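Local coordinates for protein sulfur oxygenase/reductase (PDB 6QPA) that probably catalyses the oxygen-dependent disproportionation of elemental sulfur at a mononuclear iron site, within an assembly of 24 subunits, at residues F202-P214 with Y231-P244. Numbering follows the deposited sequence.
With SO4 (sulfate ion), chain Z.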
loop_
_atom_site.group_PDB
_atom_site.type_symbol
_atom_site.label_atom_id
_atom_site.label_comp_id
_atom_site.label_asym_id
_atom_site.label_seq_id
_atom_site.Cartn_x
_atom_site.Cartn_y
_atom_site.Cartn_z
ATOM N N PHE A 202 50.393 -37.791 -23.128
ATOM C CA PHE A 202 51.802 -38.132 -23.297
ATOM C C PHE A 202 52.727 -36.927 -23.166
ATOM O O PHE A 202 53.930 -37.079 -23.354
ATOM C CB PHE A 202 52.054 -38.846 -24.648
ATOM C CG PHE A 202 51.837 -37.966 -25.868
ATOM C CD1 PHE A 202 50.571 -37.813 -26.430
ATOM C CD2 PHE A 202 52.901 -37.299 -26.452
ATOM C CE1 PHE A 202 50.370 -37.003 -27.549
ATOM C CE2 PHE A 202 52.716 -36.483 -27.576
ATOM C CZ PHE A 202 51.441 -36.329 -28.122
ATOM N N GLY A 203 52.213 -35.749 -22.833
ATOM C CA GLY A 203 53.064 -34.590 -22.637
ATOM C C GLY A 203 52.213 -33.358 -22.418
ATOM O O GLY A 203 50.977 -33.415 -22.480
ATOM N N VAL A 204 52.895 -32.235 -22.153
ATOM C CA VAL A 204 52.235 -30.955 -21.872
ATOM C C VAL A 204 52.940 -29.840 -22.630
ATOM O O VAL A 204 54.168 -29.836 -22.746
ATOM C CB VAL A 204 52.214 -30.627 -20.364
ATOM C CG1 VAL A 204 51.502 -29.283 -20.116
ATOM C CG2 VAL A 204 51.497 -31.739 -19.587
ATOM N N SER A 205 52.161 -28.887 -23.148
ATOM C CA SER A 205 52.742 -27.711 -23.789
ATOM C C SER A 205 53.054 -26.670 -22.720
ATOM O O SER A 205 52.167 -26.258 -21.969
ATOM C CB SER A 205 51.802 -27.134 -24.845
ATOM O OG SER A 205 52.334 -25.922 -25.358
ATOM N N ALA A 206 54.314 -26.250 -22.641
ATOM C CA ALA A 206 54.677 -25.235 -21.661
ATOM C C ALA A 206 54.064 -23.890 -22.033
ATOM O O ALA A 206 53.419 -23.229 -21.211
ATOM C CB ALA A 206 56.203 -25.144 -21.567
ATOM N N ILE A 207 54.247 -23.491 -23.287
ATOM C CA ILE A 207 53.708 -22.229 -23.763
ATOM C C ILE A 207 52.190 -22.237 -23.640
ATOM O O ILE A 207 51.591 -21.285 -23.136
ATOM C CB ILE A 207 54.168 -21.979 -25.211
ATOM C CG1 ILE A 207 55.676 -21.744 -25.275
ATOM C CG2 ILE A 207 53.429 -20.791 -25.818
ATOM C CD1 ILE A 207 56.111 -20.393 -24.730
ATOM N N GLY A 208 51.545 -23.333 -24.050
ATOM C CA GLY A 208 50.089 -23.386 -23.958
ATOM C C GLY A 208 49.573 -23.350 -22.534
ATOM O O GLY A 208 48.430 -22.942 -22.301
ATOM N N SER A 209 50.401 -23.746 -21.574
ATOM C CA SER A 209 50.053 -23.721 -20.165
ATOM C C SER A 209 50.488 -22.441 -19.488
ATOM O O SER A 209 50.417 -22.349 -18.257
ATOM C CB SER A 209 50.682 -24.918 -19.451
ATOM O OG SER A 209 50.257 -26.112 -20.066
ATOM N N PHE A 210 50.949 -21.463 -20.262
ATOM C CA PHE A 210 51.412 -20.194 -19.714
ATOM C C PHE A 210 52.546 -20.395 -18.700
ATOM O O PHE A 210 52.669 -19.656 -17.720
ATOM C CB PHE A 210 50.245 -19.423 -19.095
ATOM C CG PHE A 210 50.351 -17.952 -19.261
ATOM C CD1 PHE A 210 50.260 -17.386 -20.522
ATOM C CD2 PHE A 210 50.547 -17.128 -18.166
ATOM C CE1 PHE A 210 50.357 -16.023 -20.685
ATOM C CE2 PHE A 210 50.646 -15.760 -18.321
ATOM C CZ PHE A 210 50.553 -15.207 -19.580
ATOM N N GLN A 211 53.372 -21.418 -18.911
ATOM C CA GLN A 211 54.482 -21.732 -18.010
ATOM C C GLN A 211 55.759 -21.195 -18.652
ATOM O O GLN A 211 56.457 -21.909 -19.366
ATOM C CB GLN A 211 54.563 -23.234 -17.742
ATOM C CG GLN A 211 53.390 -23.776 -16.925
ATOM C CD GLN A 211 53.366 -23.309 -15.457
ATOM O OE1 GLN A 211 52.361 -23.483 -14.771
ATOM N NE2 GLN A 211 54.471 -22.741 -14.974
ATOM N N LEU A 212 56.053 -19.915 -18.401
ATOM C CA LEU A 212 57.202 -19.255 -19.011
ATOM C C LEU A 212 58.448 -19.391 -18.131
ATOM O O LEU A 212 58.406 -19.945 -17.029
ATOM C CB LEU A 212 56.885 -17.786 -19.293
ATOM C CG LEU A 212 55.606 -17.535 -20.097
ATOM C CD1 LEU A 212 55.385 -16.048 -20.328
ATOM C CD2 LEU A 212 55.702 -18.251 -21.414
ATOM N N ASP A 213 59.591 -18.909 -18.648
ATOM C CA ASP A 213 60.784 -18.750 -17.832
ATOM C C ASP A 213 60.502 -17.693 -16.759
ATOM O O ASP A 213 59.521 -16.944 -16.865
ATOM C CB ASP A 213 61.964 -18.330 -18.711
ATOM C CG ASP A 213 61.808 -16.924 -19.218
ATOM O OD1 ASP A 213 60.813 -16.671 -19.918
ATOM O OD2 ASP A 213 62.661 -16.073 -18.906
ATOM N N PRO A 214 61.343 -17.609 -15.713
ATOM C CA PRO A 214 61.029 -16.676 -14.614
ATOM C C PRO A 214 60.902 -15.226 -15.050
ATOM O O PRO A 214 60.005 -14.518 -14.566
ATOM C CB PRO A 214 62.203 -16.876 -13.643
ATOM C CG PRO A 214 62.648 -18.258 -13.890
ATOM C CD PRO A 214 62.505 -18.453 -15.384
ATOM N N TYR A 231 59.195 -15.043 -26.091
ATOM C CA TYR A 231 58.907 -16.467 -26.163
ATOM C C TYR A 231 60.047 -17.246 -25.510
ATOM O O TYR A 231 61.152 -17.314 -26.056
ATOM C CB TYR A 231 58.698 -16.862 -27.629
ATOM C CG TYR A 231 58.422 -18.321 -27.885
ATOM C CD1 TYR A 231 59.464 -19.223 -28.063
ATOM C CD2 TYR A 231 57.106 -18.806 -27.952
ATOM C CE1 TYR A 231 59.207 -20.591 -28.298
ATOM C CE2 TYR A 231 56.847 -20.147 -28.194
ATOM C CZ TYR A 231 57.908 -21.038 -28.361
ATOM O OH TYR A 231 57.659 -22.371 -28.594
ATOM N N ASN A 232 59.793 -17.830 -24.342
ATOM C CA ASN A 232 60.826 -18.560 -23.620
ATOM C C ASN A 232 60.178 -19.339 -22.483
ATOM O O ASN A 232 59.109 -18.966 -21.989
ATOM C CB ASN A 232 61.914 -17.620 -23.100
ATOM C CG ASN A 232 63.235 -18.357 -22.786
ATOM O OD1 ASN A 232 63.415 -19.513 -23.131
ATOM N ND2 ASN A 232 64.147 -17.670 -22.139
ATOM N N THR A 233 60.801 -20.463 -22.122
ATOM C CA THR A 233 60.269 -21.341 -21.083
ATOM C C THR A 233 61.437 -21.889 -20.273
ATOM O O THR A 233 62.600 -21.654 -20.600
ATOM C CB THR A 233 59.453 -22.510 -21.668
ATOM O OG1 THR A 233 60.332 -23.384 -22.379
ATOM C CG2 THR A 233 58.354 -22.042 -22.617
ATOM N N ASN A 234 61.127 -22.662 -19.228
ATOM C CA ASN A 234 62.190 -23.369 -18.521
ATOM C C ASN A 234 62.809 -24.468 -19.380
ATOM O O ASN A 234 63.787 -25.089 -18.965
ATOM C CB ASN A 234 61.659 -23.943 -17.198
ATOM C CG ASN A 234 61.437 -22.867 -16.134
ATOM O OD1 ASN A 234 62.056 -21.800 -16.180
ATOM N ND2 ASN A 234 60.538 -23.134 -15.184
ATOM N N TYR A 235 62.266 -24.705 -20.571
ATOM C CA TYR A 235 62.829 -25.632 -21.543
ATOM C C TYR A 235 63.467 -24.910 -22.731
ATOM O O TYR A 235 63.625 -25.506 -23.802
ATOM C CB TYR A 235 61.728 -26.589 -22.004
ATOM C CG TYR A 235 61.290 -27.541 -20.916
ATOM C CD1 TYR A 235 62.034 -28.702 -20.620
ATOM C CD2 TYR A 235 60.195 -27.242 -20.116
ATOM C CE1 TYR A 235 61.637 -29.571 -19.596
ATOM C CE2 TYR A 235 59.796 -28.085 -19.093
ATOM C CZ TYR A 235 60.513 -29.242 -18.835
ATOM O OH TYR A 235 60.087 -30.047 -17.813
ATOM N N GLY A 236 63.835 -23.639 -22.570
ATOM C CA GLY A 236 64.449 -22.889 -23.659
ATOM C C GLY A 236 63.406 -22.252 -24.560
ATOM O O GLY A 236 62.202 -22.296 -24.283
ATOM N N ASN A 237 63.875 -21.681 -25.684
ATOM C CA ASN A 237 63.024 -20.873 -26.560
ATOM C C ASN A 237 62.855 -21.467 -27.959
ATOM O O ASN A 237 62.447 -20.757 -28.883
ATOM C CB ASN A 237 63.535 -19.425 -26.647
ATOM C CG ASN A 237 64.870 -19.281 -27.403
ATOM O OD1 ASN A 237 65.519 -20.260 -27.782
ATOM N ND2 ASN A 237 65.296 -18.027 -27.582
ATOM N N LYS A 238 63.141 -22.748 -28.146
ATOM C CA LYS A 238 62.950 -23.338 -29.466
ATOM C C LYS A 238 61.539 -23.903 -29.611
ATOM O O LYS A 238 60.833 -24.141 -28.631
ATOM C CB LYS A 238 63.987 -24.428 -29.732
ATOM C CG LYS A 238 65.416 -23.874 -29.730
ATOM C CD LYS A 238 65.562 -22.710 -30.730
ATOM C CE LYS A 238 66.969 -22.147 -30.727
ATOM N NZ LYS A 238 67.310 -21.482 -29.433
ATOM N N VAL A 239 61.129 -24.082 -30.863
ATOM C CA VAL A 239 59.856 -24.709 -31.190
ATOM C C VAL A 239 60.059 -26.218 -31.119
ATOM O O VAL A 239 60.855 -26.784 -31.874
ATOM C CB VAL A 239 59.374 -24.284 -32.586
ATOM C CG1 VAL A 239 58.057 -24.974 -32.938
ATOM C CG2 VAL A 239 59.274 -22.768 -32.687
ATOM N N HIS A 240 59.356 -26.868 -30.201
ATOM C CA HIS A 240 59.577 -28.283 -29.934
ATOM C C HIS A 240 58.815 -29.190 -30.890
ATOM O O HIS A 240 57.699 -28.876 -31.310
ATOM C CB HIS A 240 59.189 -28.604 -28.496
ATOM C CG HIS A 240 60.170 -28.092 -27.501
ATOM N ND1 HIS A 240 60.215 -26.772 -27.110
ATOM C CD2 HIS A 240 61.169 -28.716 -26.838
ATOM C CE1 HIS A 240 61.194 -26.606 -26.240
ATOM N NE2 HIS A 240 61.792 -27.770 -26.061
ATOM N N ASP A 241 59.457 -30.312 -31.238
ATOM C CA ASP A 241 58.848 -31.420 -31.969
ATOM C C ASP A 241 58.080 -32.360 -31.049
ATOM O O ASP A 241 57.150 -33.044 -31.493
ATOM C CB ASP A 241 59.936 -32.245 -32.653
ATOM C CG ASP A 241 60.422 -31.631 -33.923
ATOM O OD1 ASP A 241 59.781 -30.684 -34.420
ATOM O OD2 ASP A 241 61.465 -32.095 -34.419
ATOM N N LYS A 242 58.507 -32.463 -29.799
ATOM C CA LYS A 242 57.910 -33.277 -28.761
ATOM C C LYS A 242 57.504 -32.374 -27.608
ATOM O O LYS A 242 58.114 -31.320 -27.416
ATOM C CB LYS A 242 58.909 -34.338 -28.276
ATOM C CG LYS A 242 59.327 -35.311 -29.358
ATOM C CD LYS A 242 60.384 -36.280 -28.861
ATOM C CE LYS A 242 60.783 -37.262 -29.957
ATOM N NZ LYS A 242 61.833 -38.218 -29.485
ATOM N N PRO A 243 56.492 -32.742 -26.829
ATOM C CA PRO A 243 56.085 -31.888 -25.706
ATOM C C PRO A 243 57.278 -31.596 -24.820
ATOM O O PRO A 243 58.075 -32.501 -24.535
ATOM C CB PRO A 243 55.035 -32.737 -24.971
ATOM C CG PRO A 243 54.480 -33.661 -26.065
ATOM C CD PRO A 243 55.666 -33.963 -26.938
ATOM N N PRO A 244 57.493 -30.330 -24.443
ATOM C CA PRO A 244 58.608 -30.036 -23.524
ATOM C C PRO A 244 58.401 -30.641 -22.147
ATOM O O PRO A 244 59.345 -31.155 -21.536
ATOM C CB PRO A 244 58.604 -28.501 -23.438
ATOM C CG PRO A 244 57.541 -28.026 -24.384
ATOM C CD PRO A 244 56.653 -29.153 -24.707
HETATM S S SO4 Z . 62.334 -31.618 -29.453
HETATM O O1 SO4 Z . 63.283 -30.964 -28.553
HETATM O O2 SO4 Z . 61.055 -31.744 -28.759
HETATM O O3 SO4 Z . 62.151 -30.800 -30.648
HETATM O O4 SO4 Z . 62.819 -32.949 -29.844
HETATM O O HOH W 1 58.587 -23.285 -18.684
#
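Thr233 OG1 shows how one hydroxyl can fix a turn while the rest of its side chain packs across a contact. With OG1 held between the backbone N and the carbonyl carbon (chi1 68°), it faces its own type I turn, accepting from Tyr235 N as an ST turn and donating to Gly236 O at 2.9 Å, in the carbonyl plane. CG2 instead reaches across to Ala206 CB and, tightly, to Ile207 CD1 at 3.5 Å. Replacing Thr233 by alanine is likely to leave Tyr235 N and Gly236 O without their hydroxyl partner and to open a gap beside Ile207 CD1. Ile207 also sets CG1 3.5 Å from CE2 of the Tyr231 ring, the two side chains crossing at about a right angle.

Asn232 O forms a weak bridge between 202-214 and 231-244, accepting a long hydrogen bond from Asp213 N at 3.4 Å, and Leu212 adds a CA-H···O contact and lays CD2 against the same atom. Beside it, the Asp213 and Asn232 side chains cross, their carboxylate and amide planes 33° apart. A water reinforces the pairing, donating to Gln211 O and accepting from Asn234 N, while Asn234 ND2 is hydrogen-bonded to Leu287 O and Leu290 O of a second subunit.

Farther along, Pro243 rests its CB on Gly203 CA at 3.6 Å; a side chain at Gly203 would collide with it. The neighbouring Pro244 brings CD to Val204 O, and Phe202 CE2 meets Pro243 CG.

The loop thus closes over the end of strand 193-204 near the iron centre. The Ile207 side chain lies about 4 Å from that of His92, and Ser209 OG is hydrogen-bonded to Glu116 N, which places segment 202-214, backed by the loop 231-244, probably in the second shell of the two-histidine, one-carboxylate facial triad of His88, His92 and Glu116.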